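PDB 4JJJ: cellulose 1,4-beta-cellobiosidase from Thermobifida fusca, which probably hydrolyses cellulose, releasing cellobiose from chain ends, and is represented here by its family 48 glycoside hydrolase catalytic domain. Local coordinates for residues A[1-6]-A[63-68]; A[508-513]-A[630-635]. The protein carries 1 engineered substitution. All blocks are in the same frame, centred on the assembly; numbering follows the deposited sequence.

In the fold
Both contacts lie in the family 48 catalytic domain, whose fold is an (alpha/alpha)6 barrel, on the same side of its centre and about 13 Å apart between their centres. They follow one another along the chain: contact 1 joins helix 2-14 to helix 50-67, and contact 2, far later, joins helix 499-516 to helix 620-637. The two meet directly, since Tyr2 packs on His633 and a weak hydrogen bond probably runs from Asp3 N to Asp634 OD2. The last long helix, 620-637, thus touches both the first helix and helix 499-516, so that the first and last helices of the chain pack against each other.

Contact 1. Residues A[1-6]-A[63-68]; sequences SYDQAF and YGRVTG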
ATOM      1  N   SER A   1     -10.714  23.437 -20.728  1.00 26.55           N
ATOM      2  CA  SER A   1     -11.471  22.277 -20.181  1.00 24.75           C
ATOM      3  C   SER A   1     -10.645  21.567 -19.069  1.00 23.17           C
ATOM      4  O   SER A   1      -9.404  21.798 -18.890  1.00 21.02           O
ATOM      5  CB  SER A   1     -11.798  21.254 -21.309  1.00 24.94           C
ATOM      6  OG  SER A   1     -10.649  20.636 -21.827  1.00 20.19           O
ATOM      7  N   TYR A   2     -11.344  20.659 -18.351  1.00 21.15           N
ATOM      8  CA  TYR A   2     -10.555  19.816 -17.458  1.00 15.37           C
ATOM      9  C   TYR A   2      -9.744  18.823 -18.252  1.00 16.66           C
ATOM     10  O   TYR A   2      -8.824  18.288 -17.721  1.00 12.12           O
ATOM     11  CB  TYR A   2     -11.428  19.141 -16.322  1.00 16.22           C
ATOM     12  CG  TYR A   2     -11.722  20.053 -15.179  1.00 15.35           C
ATOM     13  CD1 TYR A   2     -10.733  20.375 -14.316  1.00 15.57           C
ATOM     14  CD2 TYR A   2     -12.977  20.640 -14.960  1.00 15.67           C
ATOM     15  CE1 TYR A   2     -10.921  21.278 -13.302  1.00 14.89           C
ATOM     16  CE2 TYR A   2     -13.182  21.529 -13.922  1.00 17.23           C
ATOM     17  CZ  TYR A   2     -12.130  21.847 -13.061  1.00 16.58           C
ATOM     18  OH  TYR A   2     -12.252  22.759 -12.021  1.00 16.18           O
ATOM     19  N   ASP A   3     -10.095  18.448 -19.489  1.00 16.79           N
ATOM     20  CA  ASP A   3      -9.241  17.556 -20.257  1.00 17.76           C
ATOM     21  C   ASP A   3      -7.953  18.376 -20.602  1.00 14.50           C
ATOM     22  O   ASP A   3      -6.883  17.787 -20.624  1.00 14.31           O
ATOM     23  CB  ASP A   3      -9.943  17.006 -21.513  1.00 21.88           C
ATOM     24  CG  ASP A   3     -10.532  15.509 -21.347  1.00 23.49           C
ATOM     25  OD1 ASP A   3     -11.402  15.222 -22.270  1.00 25.89           O
ATOM     26  OD2 ASP A   3     -10.213  14.674 -20.362  1.00 21.26           O
ATOM     27  N   GLN A   4      -8.044  19.689 -20.785  1.00 14.05           N
ATOM     28  CA  GLN A   4      -6.829  20.570 -20.969  1.00 15.64           C
ATOM     29  C   GLN A   4      -5.972  20.588 -19.705  1.00 12.66           C
ATOM     30  O   GLN A   4      -4.777  20.421 -19.785  1.00  8.48           O
ATOM     31  CB  GLN A   4      -7.151  22.031 -21.337  1.00 22.11           C
ATOM     32  CG  GLN A   4      -6.868  22.252 -22.825  1.00 33.23           C
ATOM     33  CD  GLN A   4      -7.551  21.204 -23.711  1.00 38.93           C
ATOM     34  OE1 GLN A   4      -6.938  20.187 -24.142  1.00 38.04           O
ATOM     35  NE2 GLN A   4      -8.869  21.435 -23.981  1.00 50.50           N
ATOM     36  N   ALA A   5      -6.700  20.606 -18.580  1.00  9.58           N
ATOM     37  CA  ALA A   5      -5.999  20.575 -17.230  1.00  8.11           C
ATOM     38  C   ALA A   5      -5.324  19.237 -17.046  1.00  7.51           C
ATOM     39  O   ALA A   5      -4.180  19.203 -16.514  1.00  7.69           O
ATOM     40  CB  ALA A   5      -6.931  20.901 -16.120  1.00  8.28           C
ATOM     41  N   PHE A   6      -6.027  18.147 -17.398  1.00  6.75           N
ATOM     42  CA  PHE A   6      -5.395  16.821 -17.357  1.00  6.96           C
ATOM     43  C   PHE A   6      -4.100  16.862 -18.179  1.00  7.56           C
ATOM     44  O   PHE A   6      -3.062  16.428 -17.753  1.00  6.50           O
ATOM     45  CB  PHE A   6      -6.331  15.734 -17.866  1.00  8.26           C
ATOM     46  CG  PHE A   6      -5.593  14.464 -18.166  1.00  8.01           C
ATOM     47  CD1 PHE A   6      -5.119  13.669 -17.179  1.00  8.08           C
ATOM     48  CD2 PHE A   6      -5.345  14.117 -19.475  1.00  8.43           C
ATOM     49  CE1 PHE A   6      -4.343  12.521 -17.481  1.00  7.95           C
ATOM     50  CE2 PHE A   6      -4.630  12.986 -19.771  1.00  8.27           C
ATOM     51  CZ  PHE A   6      -4.105  12.200 -18.808  1.00  7.76           C
ATOM     52  N   TYR A  63      -4.236   8.763 -20.190  1.00  6.65           N
ATOM     53  CA  TYR A  63      -3.652   9.240 -21.417  1.00  6.75           C
ATOM     54  C   TYR A  63      -4.194   8.498 -22.629  1.00  7.41           C
ATOM     55  O   TYR A  63      -4.539   9.126 -23.652  1.00  6.91           O
ATOM     56  CB  TYR A  63      -2.116   9.199 -21.367  1.00  6.57           C
ATOM     57  CG  TYR A  63      -1.471   9.869 -22.602  1.00  6.67           C
ATOM     58  CD1 TYR A  63      -1.441  11.256 -22.680  1.00  7.53           C
ATOM     59  CD2 TYR A  63      -1.061   9.106 -23.654  1.00  7.17           C
ATOM     60  CE1 TYR A  63      -0.864  11.863 -23.787  1.00  7.11           C
ATOM     61  CE2 TYR A  63      -0.479   9.684 -24.789  1.00  7.48           C
ATOM     62  CZ  TYR A  63      -0.409  11.052 -24.823  1.00  7.92           C
ATOM     63  OH  TYR A  63       0.087  11.752 -25.969  1.00  8.70           O
ATOM     64  N   GLY A  64      -4.271   7.177 -22.581  1.00  6.91           N
ATOM     65  CA  GLY A  64      -4.981   6.424 -23.609  1.00  7.79           C
ATOM     66  C   GLY A  64      -6.382   6.804 -23.860  1.00  9.25           C
ATOM     67  O   GLY A  64      -6.831   6.881 -24.994  1.00 10.12           O
ATOM     68  N   ARG A  65      -7.136   7.067 -22.811  1.00  8.15           N
ATOM     69  CA  ARG A  65      -8.519   7.505 -22.951  1.00  8.47           C
ATOM     70  C   ARG A  65      -8.615   8.777 -23.742  1.00  8.68           C
ATOM     71  O   ARG A  65      -9.418   8.903 -24.680  1.00  8.75           O
ATOM     72  CB  ARG A  65      -9.215   7.719 -21.610  1.00  9.84           C
ATOM     73  CG  ARG A  65     -10.655   8.180 -21.716  1.00 11.35           C
ATOM     74  CD  ARG A  65     -11.366   8.488 -20.396  1.00 10.60           C
ATOM     75  NE  ARG A  65     -12.773   8.711 -20.725  1.00 13.99           N
ATOM     76  CZ  ARG A  65     -13.261   9.816 -21.235  1.00 14.51           C
ATOM     77  NH1 ARG A  65     -12.607  10.991 -21.270  1.00 15.68           N
ATOM     78  NH2 ARG A  65     -14.515   9.756 -21.653  1.00 17.97           N
ATOM     79  N   VAL A  66      -7.746   9.698 -23.399  1.00  7.78           N
ATOM     80  CA  VAL A  66      -7.853  11.041 -23.896  1.00  9.80           C
ATOM     81  C   VAL A  66      -7.297  11.084 -25.352  1.00  9.73           C
ATOM     82  O   VAL A  66      -7.834  11.848 -26.203  1.00 12.95           O
ATOM     83  CB  VAL A  66      -7.090  12.056 -22.977  1.00 10.54           C
ATOM     84  CG1 VAL A  66      -6.900  13.381 -23.661  1.00 13.88           C
ATOM     85  CG2 VAL A  66      -7.885  12.269 -21.668  1.00  9.96           C
ATOM     86  N   THR A  67      -6.310  10.309 -25.662  1.00  9.14           N
ATOM     87  CA  THR A  67      -5.603  10.433 -26.949  1.00 10.80           C
ATOM     88  C   THR A  67      -5.768   9.264 -27.883  1.00 11.36           C
ATOM     89  O   THR A  67      -5.430   9.339 -29.091  1.00 13.09           O
ATOM     90  CB  THR A  67      -4.083  10.623 -26.776  1.00 10.33           C
ATOM     91  OG1 THR A  67      -3.471   9.426 -26.210  1.00  8.72           O
ATOM     92  CG2 THR A  67      -3.745  11.857 -25.971  1.00 10.43           C
ATOM     93  N   GLY A  68      -6.240   8.127 -27.417  1.00  9.44           N
ATOM     94  CA  GLY A  68      -6.172   6.849 -28.117  1.00  9.69           C
ATOM     95  C   GLY A  68      -4.859   6.210 -28.304  1.00 10.67           C
ATOM     96  O   GLY A  68      -4.775   5.197 -29.001  1.00 10.65           O
TER
HETATM   97  O   HOH W   1     -10.709  12.108 -19.535  1.00 12.87           O
HETATM   98  O   HOH W   2     -13.180  13.140 -22.597  1.00 31.84           O
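Two waters, and no direct bond, carry the polar half of this contact: Asp3 and Arg65 face each other with OD2 and NH1 4.5 Å apart, beyond a salt bridge. Water 1 donates to Asp3 OD2 (2.7 Å) and accepts from Arg65 NH1, while water 2 donates to Asp3 OD1 and accepts from the same NH1 at 2.6 Å. Each carboxylate oxygen therefore has its own water, and both waters converge on one guanidinium nitrogen, water 2 lying in the guanidinium plane at its edge. The example illustrates how opposite charges can be joined through solvent at a protein surface, each probably still favouring the other electrostatically. Arg65 spans the distance with an extended chain, and its guanidinium also makes a cation-pi contact with Trp239.

The rest of the contact is van der Waals packing. Val66 directs CG2 at both partners on the first helix, lying 3.6 Å from Asp3 OD2 and, in an apolar contact, 3.8 Å from Phe6 CD2. With CG anti to the backbone N (chi1 165°), the Phe6 ring reaches across to helix 50-67, where its CZ comes to 3.7 Å from Tyr63 N; the ring meets both Val66 and Tyr63 obliquely. The side chains of Phe6 and Val66 slide past each other in opposite directions.

Both helices are near an end here. Ser1 OG accepts from Gln4 N (3.0 Å) in an ST motif at the start of helix 2-14, and Gly68, with positive phi, follows the end of helix 50-67. The axes of segments 2-6 and 63-67 pass 11.5 Å apart, their N-to-C directions 131° apart. Around them, Tyr63 stacks on Tyr10 further along the first helix, Tyr2 and Ala5 pack on helix 519-533, and Phe6 also touches Ala631 of helix 620-637.

Contact 2. Residues A[508-513]-A[630-635]; sequences TLMYYA and FAAHDE. With ZN (zinc ion), chain S.
This is a buried helix-helix contact between neighbouring, nearly parallel helices of the (alpha/alpha)6 barrel, 499-516 and 620-637, whose short axes lie 10.2 Å apart at an angle of 10°. No hydrogen bond passes directly between the segments; Met510, Tyr511 and Ala632 supply most of the packing.

Met510 crosses His633 at about a right angle, and its SD rests 3.8 Å from His633 CB. The bend at chi3 (-60°) turns the methyl onto helix 620-637, so that CE meets Ala632 CB at 4.1 Å. The small Ala632 side chain is shared, for Tyr511 OH approaches the same CB to 3.9 Å.

At its hydroxyl end Tyr511 joins Glu635 through water 3, which lies 2.6 Å from Tyr511 OH and donates to Glu635 OE2. The ring and carboxylate planes stand perpendicular. Glu635 extends fully to this point, and its carboxylate is further held by Tyr62 at OE1 and Trp239 at OE2, linking the pair to helix 50-67 and beyond.

His633 has CG anti to its backbone N (chi1 174°), which swings the imidazole off the interface toward helix 519-533. There it binds a zinc ion whose ligands include Glu526 and water 4. ND1 donates to Asp634 OD1, which lies close to the ring plane, probably increasing the ring's electron donation to the metal. This hydrogen bond and the zinc bond together hold the ring's orientation; the other ring nitrogen, NE2, binds the zinc at 2.0 Å.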
ATOM      1  N   THR A 508     -14.212  10.752  -5.561  1.00  5.83           N
ATOM      2  CA  THR A 508     -15.225  10.010  -4.867  1.00  5.95           C
ATOM      3  C   THR A 508     -16.575  10.692  -5.015  1.00  6.50           C
ATOM      4  O   THR A 508     -17.592  10.042  -5.326  1.00  6.83           O
ATOM      5  CB  THR A 508     -14.886   9.926  -3.319  1.00  5.62           C
ATOM      6  OG1 THR A 508     -13.685   9.200  -3.192  1.00  5.13           O
ATOM      7  CG2 THR A 508     -15.881   9.136  -2.553  1.00  6.51           C
ATOM      8  N   LEU A 509     -16.567  11.975  -4.804  1.00  6.25           N
ATOM      9  CA  LEU A 509     -17.779  12.790  -4.882  1.00  6.51           C
ATOM     10  C   LEU A 509     -18.367  12.856  -6.319  1.00  6.60           C
ATOM     11  O   LEU A 509     -19.575  12.778  -6.490  1.00  6.62           O
ATOM     12  CB  LEU A 509     -17.505  14.214  -4.338  1.00  6.81           C
ATOM     13  CG  LEU A 509     -17.202  14.240  -2.803  1.00  7.12           C
ATOM     14  CD1 LEU A 509     -16.777  15.605  -2.350  1.00  8.39           C
ATOM     15  CD2 LEU A 509     -18.382  13.772  -2.008  1.00  8.32           C
ATOM     16  N   MET A 510     -17.507  12.949  -7.297  1.00  6.88           N
ATOM     17  CA  MET A 510     -17.938  12.994  -8.708  1.00  6.17           C
ATOM     18  C   MET A 510     -18.585  11.677  -9.140  1.00  6.86           C
ATOM     19  O   MET A 510     -19.668  11.736  -9.749  1.00  6.66           O
ATOM     20  CB  MET A 510     -16.757  13.326  -9.605  1.00  7.13           C
ATOM     21  CG  MET A 510     -16.442  14.842  -9.588  1.00  7.68           C
ATOM     22  SD  MET A 510     -15.259  15.298 -10.867  1.00  9.58           S
ATOM     23  CE  MET A 510     -13.802  14.325 -10.478  1.00  9.43           C
ATOM     24  N   TYR A 511     -17.950  10.539  -8.872  1.00  6.23           N
ATOM     25  CA  TYR A 511     -18.538   9.231  -9.264  1.00  6.51           C
ATOM     26  C   TYR A 511     -19.867   9.083  -8.606  1.00  6.99           C
ATOM     27  O   TYR A 511     -20.871   8.584  -9.207  1.00  7.73           O
ATOM     28  CB  TYR A 511     -17.562   8.081  -8.951  1.00  6.11           C
ATOM     29  CG  TYR A 511     -16.395   8.003  -9.883  1.00  5.96           C
ATOM     30  CD1 TYR A 511     -15.141   8.367  -9.460  1.00  6.23           C
ATOM     31  CD2 TYR A 511     -16.530   7.488 -11.166  1.00  6.30           C
ATOM     32  CE1 TYR A 511     -14.072   8.249 -10.343  1.00  7.52           C
ATOM     33  CE2 TYR A 511     -15.505   7.377 -12.065  1.00  6.76           C
ATOM     34  CZ  TYR A 511     -14.256   7.795 -11.691  1.00  7.18           C
ATOM     35  OH  TYR A 511     -13.143   7.678 -12.469  1.00  7.86           O
ATOM     36  N   TYR A 512     -19.930   9.408  -7.298  1.00  7.52           N
ATOM     37  CA  TYR A 512     -21.193   9.310  -6.580  1.00  6.86           C
ATOM     38  C   TYR A 512     -22.272  10.233  -7.133  1.00  7.90           C
ATOM     39  O   TYR A 512     -23.439   9.830  -7.303  1.00  8.10           O
ATOM     40  CB  TYR A 512     -20.962   9.661  -5.128  1.00  7.10           C
ATOM     41  CG  TYR A 512     -22.236   9.716  -4.288  1.00  7.00           C
ATOM     42  CD1 TYR A 512     -22.940   8.544  -3.922  1.00  7.65           C
ATOM     43  CD2 TYR A 512     -22.668  10.935  -3.824  1.00  7.64           C
ATOM     44  CE1 TYR A 512     -24.115   8.612  -3.108  1.00  8.01           C
ATOM     45  CE2 TYR A 512     -23.852  10.999  -3.059  1.00  7.74           C
ATOM     46  CZ  TYR A 512     -24.512   9.849  -2.700  1.00  8.80           C
ATOM     47  OH  TYR A 512     -25.577   9.947  -1.883  1.00 10.27           O
ATOM     48  N   ALA A 513     -21.868  11.445  -7.436  1.00  7.66           N
ATOM     49  CA  ALA A 513     -22.821  12.405  -8.011  1.00  8.75           C
ATOM     50  C   ALA A 513     -23.331  11.984  -9.347  1.00 10.32           C
ATOM     51  O   ALA A 513     -24.517  12.206  -9.621  1.00  9.24           O
ATOM     52  CB  ALA A 513     -22.159  13.770  -8.125  1.00  9.13           C
ATOM     53  N   PHE A 630      -8.945  15.489 -12.759  1.00  6.82           N
ATOM     54  CA  PHE A 630      -9.279  16.329 -13.921  1.00  6.74           C
ATOM     55  C   PHE A 630      -9.829  15.526 -15.075  1.00  7.54           C
ATOM     56  O   PHE A 630     -10.873  15.907 -15.662  1.00  6.98           O
ATOM     57  CB  PHE A 630      -8.072  17.128 -14.393  1.00  7.20           C
ATOM     58  CG  PHE A 630      -7.509  18.094 -13.365  1.00  7.07           C
ATOM     59  CD1 PHE A 630      -8.301  18.716 -12.353  1.00  7.57           C
ATOM     60  CD2 PHE A 630      -6.193  18.505 -13.506  1.00  7.20           C
ATOM     61  CE1 PHE A 630      -7.728  19.654 -11.467  1.00  7.73           C
ATOM     62  CE2 PHE A 630      -5.610  19.417 -12.606  1.00  7.65           C
ATOM     63  CZ  PHE A 630      -6.364  20.037 -11.652  1.00  7.59           C
ATOM     64  N   ALA A 631      -9.127  14.444 -15.376  1.00  7.02           N
ATOM     65  CA  ALA A 631      -9.628  13.541 -16.442  1.00  7.33           C
ATOM     66  C   ALA A 631     -10.987  12.950 -16.131  1.00  8.11           C
ATOM     67  O   ALA A 631     -11.819  12.817 -17.029  1.00  8.37           O
ATOM     68  CB  ALA A 631      -8.645  12.503 -16.778  1.00  7.39           C
ATOM     69  N   ALA A 632     -11.238  12.524 -14.872  1.00  7.60           N
ATOM     70  CA  ALA A 632     -12.516  11.967 -14.481  1.00  8.64           C
ATOM     71  C   ALA A 632     -13.610  12.979 -14.687  1.00  8.29           C
ATOM     72  O   ALA A 632     -14.759  12.625 -15.004  1.00  8.10           O
ATOM     73  CB  ALA A 632     -12.512  11.454 -13.067  1.00  9.24           C
ATOM     74  N   HIS A 633     -13.333  14.231 -14.392  1.00  8.81           N
ATOM     75  CA  HIS A 633     -14.370  15.255 -14.527  1.00  9.85           C
ATOM     76  C   HIS A 633     -14.922  15.218 -15.964  1.00 11.77           C
ATOM     77  O   HIS A 633     -16.115  15.213 -16.158  1.00 10.43           O
ATOM     78  CB  HIS A 633     -13.896  16.673 -14.162  1.00 10.27           C
ATOM     79  CG  HIS A 633     -14.947  17.730 -14.459  1.00  9.79           C
ATOM     80  ND1 HIS A 633     -15.249  18.132 -15.743  1.00 13.63           N
ATOM     81  CD2 HIS A 633     -15.765  18.419 -13.646  1.00 12.13           C
ATOM     82  CE1 HIS A 633     -16.221  19.017 -15.693  1.00 12.60           C
ATOM     83  NE2 HIS A 633     -16.541  19.201 -14.436  1.00 13.13           N
ATOM     84  N   ASP A 634     -14.053  15.225 -16.964  1.00 13.96           N
ATOM     85  CA  ASP A 634     -14.593  15.258 -18.325  1.00 15.30           C
ATOM     86  C   ASP A 634     -15.183  13.928 -18.784  1.00 13.65           C
ATOM     87  O   ASP A 634     -16.141  13.887 -19.509  1.00 14.06           O
ATOM     88  CB  ASP A 634     -13.597  15.825 -19.295  1.00 17.84           C
ATOM     89  CG  ASP A 634     -13.659  17.405 -19.317  1.00 21.50           C
ATOM     90  OD1 ASP A 634     -14.248  18.050 -18.359  1.00 20.50           O
ATOM     91  OD2 ASP A 634     -13.161  17.945 -20.338  1.00 23.46           O
ATOM     92  N   GLU A 635     -14.635  12.800 -18.288  1.00 11.85           N
ATOM     93  CA  GLU A 635     -15.194  11.472 -18.496  1.00 10.92           C
ATOM     94  C   GLU A 635     -16.638  11.424 -18.033  1.00 11.51           C
ATOM     95  O   GLU A 635     -17.536  10.857 -18.756  1.00 12.45           O
ATOM     96  CB  GLU A 635     -14.370  10.472 -17.679  1.00 10.82           C
ATOM     97  CG  GLU A 635     -14.912   9.031 -17.696  1.00 10.83           C
ATOM     98  CD  GLU A 635     -14.008   8.067 -16.890  1.00 11.34           C
ATOM     99  OE1 GLU A 635     -13.094   8.576 -16.166  1.00 12.08           O
ATOM    100  OE2 GLU A 635     -14.364   6.862 -16.832  1.00 14.46           O
TER
HETATM  101 ZN    ZN S 718     -17.770  20.689 -13.886  1.00 16.65          ZN
HETATM  102  O   HOH W   3     -13.400   6.116 -14.529  1.00 10.31           O
HETATM  103  O   HOH W   4     -16.940  22.493 -14.402  1.00 28.97           O